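Local coordinates for tudor and KH domain-containing protein homolog (Drosophila melanogaster, PDB 5YGB) that acts in the piRNA pathway, its extended Tudor domain binding the N-terminal tail of Piwi and probably helping bring Piwi proteins to the piRNA biogenesis machinery, at residues K17-L22 with D92-D97; W71-I76 with L117-Q122. The protein carries 1 engineered substitution. All coordinates share one frame; numbering follows the deposited sequence.

Contact 1: K17-L22 with D92-D97; sequences KFWVQL and DLYFVD
Q21 and D97 bring their CA atoms nearest, 7.7 Å apart, and the parts in contact, CA 19 to 21 and CA 94 to 97, run 27° apart. Here side chains bridge the gap. Q21 places CG beside its own backbone N (chi1 -59°) and runs extended from there, carrying the amide across to the turn. Its NE2 donates to the backbone O of D97 at 2.8 Å, nearly straight at 171°; the acceptor lies in the amide plane, whereas the donor is tilted from the carbonyl plane. A leucine at this position would probably fill some of the same space but leave the D97 carbonyl without that donor. Two residues earlier in the strand, W19 meets Y94 with the rings inclined by 46°, neither stacked nor edge-to-face. Y94 OH comes to 3.2 Å from W19 NE1, which approaches the tyrosine ring at its edge, and the apolar rims touch at W19 CE2 and Y94 CE1, 4.3 Å apart. W19 also packs on A11 and E125 of its own sheet. A seam of this kind, between a Tudor barrel and a staphylococcal nuclease-like sheet, is characteristic of the extended Tudor domain.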
ATOM      1  N   LYS A  17       3.960  -9.142  -4.272  1.00 14.21           N
ATOM      2  CA  LYS A  17       3.144  -8.422  -3.305  1.00 14.45           C
ATOM      3  C   LYS A  17       3.486  -6.936  -3.339  1.00 12.30           C
ATOM      4  O   LYS A  17       4.467  -6.500  -2.751  1.00 12.85           O
ATOM      5  CB  LYS A  17       3.332  -8.985  -1.893  1.00 14.53           C
ATOM      6  CG  LYS A  17       2.405  -8.347  -0.863  1.00 17.61           C
ATOM      7  CD  LYS A  17       2.579  -8.978   0.514  1.00 24.07           C
ATOM      8  CE  LYS A  17       1.527  -8.464   1.478  1.00 33.42           C
ATOM      9  NZ  LYS A  17       1.621  -9.123   2.813  1.00 42.68           N
ATOM     10  N   PHE A  18       2.683  -6.167  -4.064  1.00 11.47           N
ATOM     11  CA  PHE A  18       2.887  -4.729  -4.141  1.00 10.52           C
ATOM     12  C   PHE A  18       1.536  -4.053  -4.313  1.00  9.54           C
ATOM     13  O   PHE A  18       0.516  -4.720  -4.478  1.00 11.28           O
ATOM     14  CB  PHE A  18       3.865  -4.358  -5.276  1.00 11.24           C
ATOM     15  CG  PHE A  18       3.405  -4.761  -6.659  1.00 10.00           C
ATOM     16  CD1 PHE A  18       3.715  -6.013  -7.178  1.00 12.04           C
ATOM     17  CD2 PHE A  18       2.670  -3.883  -7.441  1.00 12.76           C
ATOM     18  CE1 PHE A  18       3.291  -6.375  -8.441  1.00 12.89           C
ATOM     19  CE2 PHE A  18       2.257  -4.245  -8.714  1.00 12.43           C
ATOM     20  CZ  PHE A  18       2.575  -5.492  -9.207  1.00 13.19           C
ATOM     21  N   TRP A  19       1.525  -2.720  -4.279  1.00  9.65           N
ATOM     22  CA  TRP A  19       0.282  -1.958  -4.320  1.00  9.80           C
ATOM     23  C   TRP A  19       0.333  -0.915  -5.415  1.00  9.34           C
ATOM     24  O   TRP A  19       1.365  -0.269  -5.627  1.00 11.09           O
ATOM     25  CB  TRP A  19       0.010  -1.294  -2.961  1.00 10.35           C
ATOM     26  CG  TRP A  19      -0.358  -2.261  -1.864  1.00 11.98           C
ATOM     27  CD1 TRP A  19      -1.617  -2.548  -1.428  1.00 12.67           C
ATOM     28  CD2 TRP A  19       0.541  -3.054  -1.080  1.00 11.96           C
ATOM     29  NE1 TRP A  19      -1.559  -3.486  -0.412  1.00 12.17           N
ATOM     30  CE2 TRP A  19      -0.247  -3.806  -0.176  1.00 10.86           C
ATOM     31  CE3 TRP A  19       1.934  -3.204  -1.039  1.00 12.86           C
ATOM     32  CZ2 TRP A  19       0.315  -4.703   0.741  1.00 12.87           C
ATOM     33  CZ3 TRP A  19       2.493  -4.097  -0.117  1.00 14.78           C
ATOM     34  CH2 TRP A  19       1.675  -4.828   0.758  1.00 14.11           C
ATOM     35  N   VAL A  20      -0.786  -0.757  -6.109  1.00  9.08           N
ATOM     36  CA  VAL A  20      -0.894   0.272  -7.143  1.00 10.11           C
ATOM     37  C   VAL A  20      -2.041   1.242  -6.867  1.00 11.20           C
ATOM     38  O   VAL A  20      -3.041   0.899  -6.202  1.00 11.52           O
ATOM     39  CB  VAL A  20      -1.076  -0.331  -8.562  1.00 14.77           C
ATOM     40  CG1 VAL A  20       0.047  -1.293  -8.880  1.00 17.25           C
ATOM     41  CG2 VAL A  20      -2.411  -1.025  -8.687  1.00 17.20           C
ATOM     42  N   GLN A  21      -1.869   2.452  -7.380  1.00  9.88           N
ATOM     43  CA  GLN A  21      -2.861   3.515  -7.358  1.00  9.66           C
ATOM     44  C   GLN A  21      -3.202   3.872  -8.790  1.00 10.39           C
ATOM     45  O   GLN A  21      -2.310   3.909  -9.637  1.00 12.10           O
ATOM     46  CB  GLN A  21      -2.312   4.758  -6.665  1.00  9.98           C
ATOM     47  CG  GLN A  21      -1.853   4.548  -5.218  1.00 10.85           C
ATOM     48  CD  GLN A  21      -0.996   5.692  -4.730  1.00 10.12           C
ATOM     49  OE1 GLN A  21      -0.290   6.327  -5.515  1.00 12.22           O
ATOM     50  NE2 GLN A  21      -1.042   5.962  -3.432  1.00 10.99           N
ATOM     51  N   LEU A  22      -4.461   4.182  -9.061  1.00  9.61           N
ATOM     52  CA  LEU A  22      -4.855   4.656 -10.380  1.00  9.68           C
ATOM     53  C   LEU A  22      -4.531   6.128 -10.565  1.00 10.94           C
ATOM     54  O   LEU A  22      -4.836   6.949  -9.698  1.00 12.70           O
ATOM     55  CB  LEU A  22      -6.352   4.459 -10.607  1.00 11.22           C
ATOM     56  CG  LEU A  22      -6.858   3.029 -10.607  1.00 15.96           C
ATOM     57  CD1 LEU A  22      -8.361   3.045 -10.812  1.00 19.28           C
ATOM     58  CD2 LEU A  22      -6.193   2.270 -11.701  1.00 20.03           C
ATOM     59  N   ASP A  92      -1.135  -1.655  14.939  1.00 11.36           N
ATOM     60  CA  ASP A  92      -0.716  -2.055  13.600  1.00 11.04           C
ATOM     61  C   ASP A  92      -1.678  -1.413  12.587  1.00 10.98           C
ATOM     62  O   ASP A  92      -2.868  -1.748  12.569  1.00 11.67           O
ATOM     63  CB  ASP A  92      -0.721  -3.589  13.505  1.00 12.10           C
ATOM     64  CG  ASP A  92      -0.097  -4.122  12.231  1.00 15.37           C
ATOM     65  OD1 ASP A  92       0.419  -3.329  11.422  1.00 20.15           O
ATOM     66  OD2 ASP A  92      -0.100  -5.366  12.072  1.00 19.44           O
ATOM     67  N   LEU A  93      -1.156  -0.498  11.768  1.00 10.70           N
ATOM     68  CA  LEU A  93      -1.954   0.242  10.791  1.00 10.70           C
ATOM     69  C   LEU A  93      -1.641  -0.159   9.363  1.00 12.04           C
ATOM     70  O   LEU A  93      -0.472  -0.278   9.001  1.00 12.73           O
ATOM     71  CB  LEU A  93      -1.708   1.741  10.931  1.00 12.46           C
ATOM     72  CG  LEU A  93      -2.184   2.406  12.218  1.00 11.21           C
ATOM     73  CD1 LEU A  93      -1.849   3.878  12.164  1.00 14.56           C
ATOM     74  CD2 LEU A  93      -3.673   2.202  12.442  1.00 12.60           C
ATOM     75  N   TYR A  94      -2.684  -0.346   8.560  1.00  9.14           N
ATOM     76  CA  TYR A  94      -2.554  -0.528   7.117  1.00  9.28           C
ATOM     77  C   TYR A  94      -2.966   0.789   6.452  1.00 10.38           C
ATOM     78  O   TYR A  94      -4.083   1.271   6.657  1.00 10.96           O
ATOM     79  CB  TYR A  94      -3.418  -1.710   6.649  1.00 10.85           C
ATOM     80  CG  TYR A  94      -3.582  -1.779   5.149  1.00  9.21           C
ATOM     81  CD1 TYR A  94      -2.505  -2.105   4.336  1.00 11.87           C
ATOM     82  CD2 TYR A  94      -4.809  -1.510   4.543  1.00  9.55           C
ATOM     83  CE1 TYR A  94      -2.643  -2.153   2.959  1.00 11.38           C
ATOM     84  CE2 TYR A  94      -4.954  -1.564   3.171  1.00 10.81           C
ATOM     85  CZ  TYR A  94      -3.861  -1.873   2.389  1.00 10.98           C
ATOM     86  OH  TYR A  94      -4.000  -1.899   1.011  1.00 12.24           O
ATOM     87  N   PHE A  95      -2.068   1.396   5.678  1.00 10.62           N
ATOM     88  CA  PHE A  95      -2.335   2.701   5.068  1.00 10.25           C
ATOM     89  C   PHE A  95      -3.114   2.485   3.771  1.00  8.92           C
ATOM     90  O   PHE A  95      -2.549   2.152   2.732  1.00 11.21           O
ATOM     91  CB  PHE A  95      -1.019   3.471   4.881  1.00 11.74           C
ATOM     92  CG  PHE A  95      -0.459   3.966   6.185  1.00 14.00           C
ATOM     93  CD1 PHE A  95       0.234   3.117   7.028  1.00 17.64           C
ATOM     94  CD2 PHE A  95      -0.700   5.256   6.606  1.00 17.36           C
ATOM     95  CE1 PHE A  95       0.720   3.569   8.242  1.00 18.47           C
ATOM     96  CE2 PHE A  95      -0.216   5.711   7.819  1.00 18.39           C
ATOM     97  CZ  PHE A  95       0.494   4.863   8.634  1.00 17.25           C
ATOM     98  N   VAL A  96      -4.433   2.672   3.843  1.00  9.27           N
ATOM     99  CA  VAL A  96      -5.358   2.186   2.829  1.00 10.51           C
ATOM    100  C   VAL A  96      -5.162   2.829   1.453  1.00  9.58           C
ATOM    101  O   VAL A  96      -5.565   2.250   0.449  1.00 10.09           O
ATOM    102  CB  VAL A  96      -6.843   2.382   3.280  1.00  9.32           C
ATOM    103  CG1 VAL A  96      -7.122   1.622   4.568  1.00 11.48           C
ATOM    104  CG2 VAL A  96      -7.190   3.857   3.446  1.00 10.68           C
ATOM    105  N   ASP A  97      -4.560   4.012   1.387  1.00  9.66           N
ATOM    106  CA  ASP A  97      -4.373   4.668   0.103  1.00  8.82           C
ATOM    107  C   ASP A  97      -3.021   4.357  -0.528  1.00  9.99           C
ATOM    108  O   ASP A  97      -2.831   4.667  -1.701  1.00 10.55           O
ATOM    109  CB  ASP A  97      -4.560   6.179   0.247  1.00  9.03           C
ATOM    110  CG  ASP A  97      -5.975   6.529   0.604  1.00  9.69           C
ATOM    111  OD1 ASP A  97      -6.899   5.951  -0.022  1.00  9.63           O
ATOM    112  OD2 ASP A  97      -6.175   7.359   1.515  1.00  9.82           O
TER

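Contact 2: W71-I76 with L117-Q122; sequences WYRAEI and LTLRFQ
R73, on strand 70-81 of the Tudor barrel, sends its side chain into the loop 117-122, which leads from the barrel back to the nuclease-like sheet. CB points at the loop, and the side chain packs on M33 and M37 of helix 25-41 and on V96. The chain then bends at chi3 (-63°), presenting the guanidinium end-on to the L119 carbonyl. NE is hydrogen-bonded outside the two segments, and CZ lies 3.8 Å from F121 CD1. NH1 donates to L119 O at 2.8 Å and NH2 to the same oxygen at 2.9 Å, with that oxygen in the guanidinium plane; NH2 sits well above the plane of the carbonyl. R120 O, also at the edge of the group, takes a weak bond from NH2 at 3.1 Å. NH1 also bonds to F116 O and NH2 forms a salt bridge with D97, so the charge of this buried group is probably balanced by that carboxylate, with backbone oxygens taking up other N-H groups. F121 stands upright over one face of the guanidinium, the planes 82° apart. L119 CB lies against the same end of the arginine. The loop is further tied to itself: Q122 NE2 donates to R120 O at 2.8 Å.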
ATOM      1  N   TRP A  71      -0.372  13.269   7.229  1.00 14.35           N
ATOM      2  CA  TRP A  71      -1.465  12.498   7.828  1.00 13.42           C
ATOM      3  C   TRP A  71      -2.175  11.678   6.767  1.00 12.67           C
ATOM      4  O   TRP A  71      -2.515  12.190   5.697  1.00 13.11           O
ATOM      5  CB  TRP A  71      -2.450  13.429   8.535  1.00 14.11           C
ATOM      6  CG  TRP A  71      -1.931  13.943   9.846  1.00 14.19           C
ATOM      7  CD1 TRP A  71      -1.062  14.982  10.035  1.00 17.52           C
ATOM      8  CD2 TRP A  71      -2.240  13.435  11.145  1.00 13.49           C
ATOM      9  NE1 TRP A  71      -0.817  15.153  11.377  1.00 15.99           N
ATOM     10  CE2 TRP A  71      -1.526  14.217  12.081  1.00 13.05           C
ATOM     11  CE3 TRP A  71      -3.056  12.398  11.614  1.00 12.84           C
ATOM     12  CZ2 TRP A  71      -1.600  13.997  13.456  1.00 13.52           C
ATOM     13  CZ3 TRP A  71      -3.139  12.183  12.980  1.00 13.63           C
ATOM     14  CH2 TRP A  71      -2.406  12.971  13.886  1.00 14.74           C
ATOM     15  N   TYR A  72      -2.403  10.415   7.100  1.00 11.11           N
ATOM     16  CA  TYR A  72      -2.928   9.420   6.174  1.00 10.83           C
ATOM     17  C   TYR A  72      -4.139   8.698   6.726  1.00  9.45           C
ATOM     18  O   TYR A  72      -4.283   8.545   7.944  1.00 11.32           O
ATOM     19  CB  TYR A  72      -1.832   8.400   5.846  1.00 12.99           C
ATOM     20  CG  TYR A  72      -0.693   9.020   5.064  1.00 17.89           C
ATOM     21  CD1 TYR A  72      -0.820   9.257   3.703  1.00 18.54           C
ATOM     22  CD2 TYR A  72       0.493   9.398   5.691  1.00 19.93           C
ATOM     23  CE1 TYR A  72       0.205   9.835   2.971  1.00 24.09           C
ATOM     24  CE2 TYR A  72       1.529   9.966   4.966  1.00 19.29           C
ATOM     25  CZ  TYR A  72       1.374  10.188   3.611  1.00 26.11           C
ATOM     26  OH  TYR A  72       2.389  10.761   2.870  1.00 25.19           O
ATOM     27  N   ARG A  73      -4.995   8.218   5.826  1.00 10.40           N
ATOM     28  CA  ARG A  73      -6.055   7.290   6.214  1.00  9.16           C
ATOM     29  C   ARG A  73      -5.465   5.911   6.478  1.00  9.51           C
ATOM     30  O   ARG A  73      -4.652   5.402   5.700  1.00 11.18           O
ATOM     31  CB  ARG A  73      -7.128   7.195   5.121  1.00  8.74           C
ATOM     32  CG  ARG A  73      -7.785   8.540   4.778  1.00  9.68           C
ATOM     33  CD  ARG A  73      -9.038   8.390   3.937  1.00 10.18           C
ATOM     34  NE  ARG A  73      -8.761   7.801   2.629  1.00  9.24           N
ATOM     35  CZ  ARG A  73      -9.709   7.553   1.732  1.00 10.64           C
ATOM     36  NH1 ARG A  73     -10.980   7.837   2.010  1.00 11.22           N
ATOM     37  NH2 ARG A  73      -9.395   7.005   0.560  1.00 11.09           N
ATOM     38  N   ALA A  74      -5.899   5.286   7.563  1.00  9.22           N
ATOM     39  CA  ALA A  74      -5.350   3.998   7.936  1.00 10.22           C
ATOM     40  C   ALA A  74      -6.402   3.103   8.558  1.00  9.58           C
ATOM     41  O   ALA A  74      -7.339   3.576   9.205  1.00 11.85           O
ATOM     42  CB  ALA A  74      -4.162   4.180   8.890  1.00 11.00           C
ATOM     43  N   GLU A  75      -6.238   1.800   8.365  1.00  9.20           N
ATOM     44  CA  GLU A  75      -7.090   0.773   8.943  1.00  9.63           C
ATOM     45  C   GLU A  75      -6.342   0.081  10.080  1.00  9.37           C
ATOM     46  O   GLU A  75      -5.200  -0.354   9.908  1.00 11.09           O
ATOM     47  CB  GLU A  75      -7.494  -0.230   7.853  1.00 10.97           C
ATOM     48  CG  GLU A  75      -8.248  -1.451   8.349  1.00 10.73           C
ATOM     49  CD  GLU A  75      -8.452  -2.494   7.267  1.00 14.34           C
ATOM     50  OE1 GLU A  75      -8.052  -2.266   6.104  1.00 17.48           O
ATOM     51  OE2 GLU A  75      -9.025  -3.549   7.587  1.00 16.98           O
ATOM     52  N   ILE A  76      -6.965  -0.013  11.247  1.00  9.28           N
ATOM     53  CA  ILE A  76      -6.356  -0.770  12.334  1.00 10.21           C
ATOM     54  C   ILE A  76      -6.463  -2.264  12.034  1.00 10.04           C
ATOM     55  O   ILE A  76      -7.567  -2.811  11.877  1.00 11.18           O
ATOM     56  CB  ILE A  76      -7.017  -0.444  13.683  1.00  9.79           C
ATOM     57  CG1 ILE A  76      -6.854   1.047  14.007  1.00  9.81           C
ATOM     58  CG2 ILE A  76      -6.429  -1.330  14.806  1.00 11.93           C
ATOM     59  CD1 ILE A  76      -7.400   1.454  15.371  1.00 12.06           C
ATOM     60  N   LEU A 117     -13.808  10.119   4.466  1.00 14.29           N
ATOM     61  CA  LEU A 117     -14.119   8.743   4.070  1.00 16.25           C
ATOM     62  C   LEU A 117     -14.609   8.601   2.641  1.00 18.31           C
ATOM     63  O   LEU A 117     -14.623   7.488   2.112  1.00 26.52           O
ATOM     64  CB  LEU A 117     -15.185   8.157   4.984  1.00 16.80           C
ATOM     65  CG  LEU A 117     -14.680   7.664   6.322  1.00 18.77           C
ATOM     66  CD1 LEU A 117     -15.875   7.340   7.179  1.00 23.63           C
ATOM     67  CD2 LEU A 117     -13.802   6.424   6.140  1.00 17.25           C
ATOM     68  N   THR A 118     -15.029   9.699   2.029  1.00 16.28           N
ATOM     69  CA  THR A 118     -15.696   9.676   0.723  1.00 18.60           C
ATOM     70  C   THR A 118     -14.870   9.038  -0.399  1.00 22.34           C
ATOM     71  O   THR A 118     -15.395   8.252  -1.195  1.00 24.46           O
ATOM     72  CB  THR A 118     -16.081  11.103   0.295  1.00 17.41           C
ATOM     73  OG1 THR A 118     -17.037  11.629   1.226  1.00 30.75           O
ATOM     74  CG2 THR A 118     -16.697  11.107  -1.093  1.00 33.33           C
ATOM     75  N   LEU A 119     -13.594   9.391  -0.482  1.00 14.90           N
ATOM     76  CA  LEU A 119     -12.739   8.893  -1.556  1.00 12.46           C
ATOM     77  C   LEU A 119     -12.505   7.388  -1.439  1.00 13.95           C
ATOM     78  O   LEU A 119     -12.189   6.880  -0.362  1.00 12.86           O
ATOM     79  CB  LEU A 119     -11.393   9.625  -1.547  1.00 14.66           C
ATOM     80  CG  LEU A 119     -10.408   9.252  -2.655  1.00 13.42           C
ATOM     81  CD1 LEU A 119     -10.940   9.646  -4.023  1.00 17.93           C
ATOM     82  CD2 LEU A 119      -9.063   9.924  -2.410  1.00 15.06           C
ATOM     83  N   ARG A 120     -12.661   6.677  -2.552  1.00 13.61           N
ATOM     84  CA  ARG A 120     -12.322   5.256  -2.630  1.00 14.87           C
ATOM     85  C   ARG A 120     -10.934   4.991  -2.033  1.00 12.31           C
ATOM     86  O   ARG A 120     -10.012   5.773  -2.254  1.00 12.60           O
ATOM     87  CB  ARG A 120     -12.389   4.811  -4.108  1.00 18.11           C
ATOM     88  CG  ARG A 120     -11.694   3.500  -4.461  1.00 21.18           C
ATOM     89  CD  ARG A 120     -11.781   3.132  -5.966  1.00 16.97           C
ATOM     90  NE  ARG A 120     -10.859   2.028  -6.216  1.00 19.07           N
ATOM     91  CZ  ARG A 120      -9.605   2.189  -6.625  1.00 18.80           C
ATOM     92  NH1 ARG A 120      -9.137   3.404  -6.883  1.00 17.16           N
ATOM     93  NH2 ARG A 120      -8.818   1.137  -6.790  1.00 19.73           N
ATOM     94  N   PHE A 121     -10.775   3.920  -1.256  1.00 11.85           N
ATOM     95  CA  PHE A 121      -9.440   3.567  -0.774  1.00  9.94           C
ATOM     96  C   PHE A 121      -8.552   3.310  -2.001  1.00 10.82           C
ATOM     97  O   PHE A 121      -8.899   2.515  -2.891  1.00 13.24           O
ATOM     98  CB  PHE A 121      -9.477   2.345   0.154  1.00 11.59           C
ATOM     99  CG  PHE A 121     -10.151   2.593   1.490  1.00 12.39           C
ATOM    100  CD1 PHE A 121     -10.598   3.853   1.860  1.00 13.96           C
ATOM    101  CD2 PHE A 121     -10.302   1.551   2.389  1.00 14.80           C
ATOM    102  CE1 PHE A 121     -11.212   4.056   3.097  1.00 15.17           C
ATOM    103  CE2 PHE A 121     -10.905   1.756   3.633  1.00 14.83           C
ATOM    104  CZ  PHE A 121     -11.355   3.000   3.974  1.00 15.63           C
ATOM    105  N   GLN A 122      -7.412   3.988  -2.077  1.00  9.56           N
ATOM    106  CA  GLN A 122      -6.714   4.097  -3.355  1.00  9.25           C
ATOM    107  C   GLN A 122      -5.740   2.973  -3.705  1.00 10.79           C
ATOM    108  O   GLN A 122      -5.389   2.822  -4.879  1.00 10.87           O
ATOM    109  CB  GLN A 122      -5.980   5.447  -3.403  1.00 10.16           C
ATOM    110  CG  GLN A 122      -6.928   6.633  -3.503  1.00 10.53           C
ATOM    111  CD  GLN A 122      -7.645   6.637  -4.829  1.00 11.89           C
ATOM    112  OE1 GLN A 122      -7.018   6.717  -5.885  1.00 12.50           O
ATOM    113  NE2 GLN A 122      -8.959   6.509  -4.785  1.00 12.44           N
TER

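Overall arrangement
From the N terminus the segments come in the order 17-22, 71-76, 92-97, 117-122, so the two contacts cross rather than nest. Contact 1 closes a long excursion that includes helix 25-41 and the first Tudor strands, bringing the barrel back beside the nuclease-like sheet. Contact 2 closes a shorter one over the rest of the barrel, tying strand 70-81 to the connection that leads to strand 124-128. Strands 70-81 and 89-95 are antiparallel neighbours, so E75 and Y94 join the contacts through the backbone. D97 belongs to contact 1, while its carboxylate serves contact 2. Contact 1 joins the two halves of the extended Tudor domain directly; contact 2 ties the barrel to the connection between them.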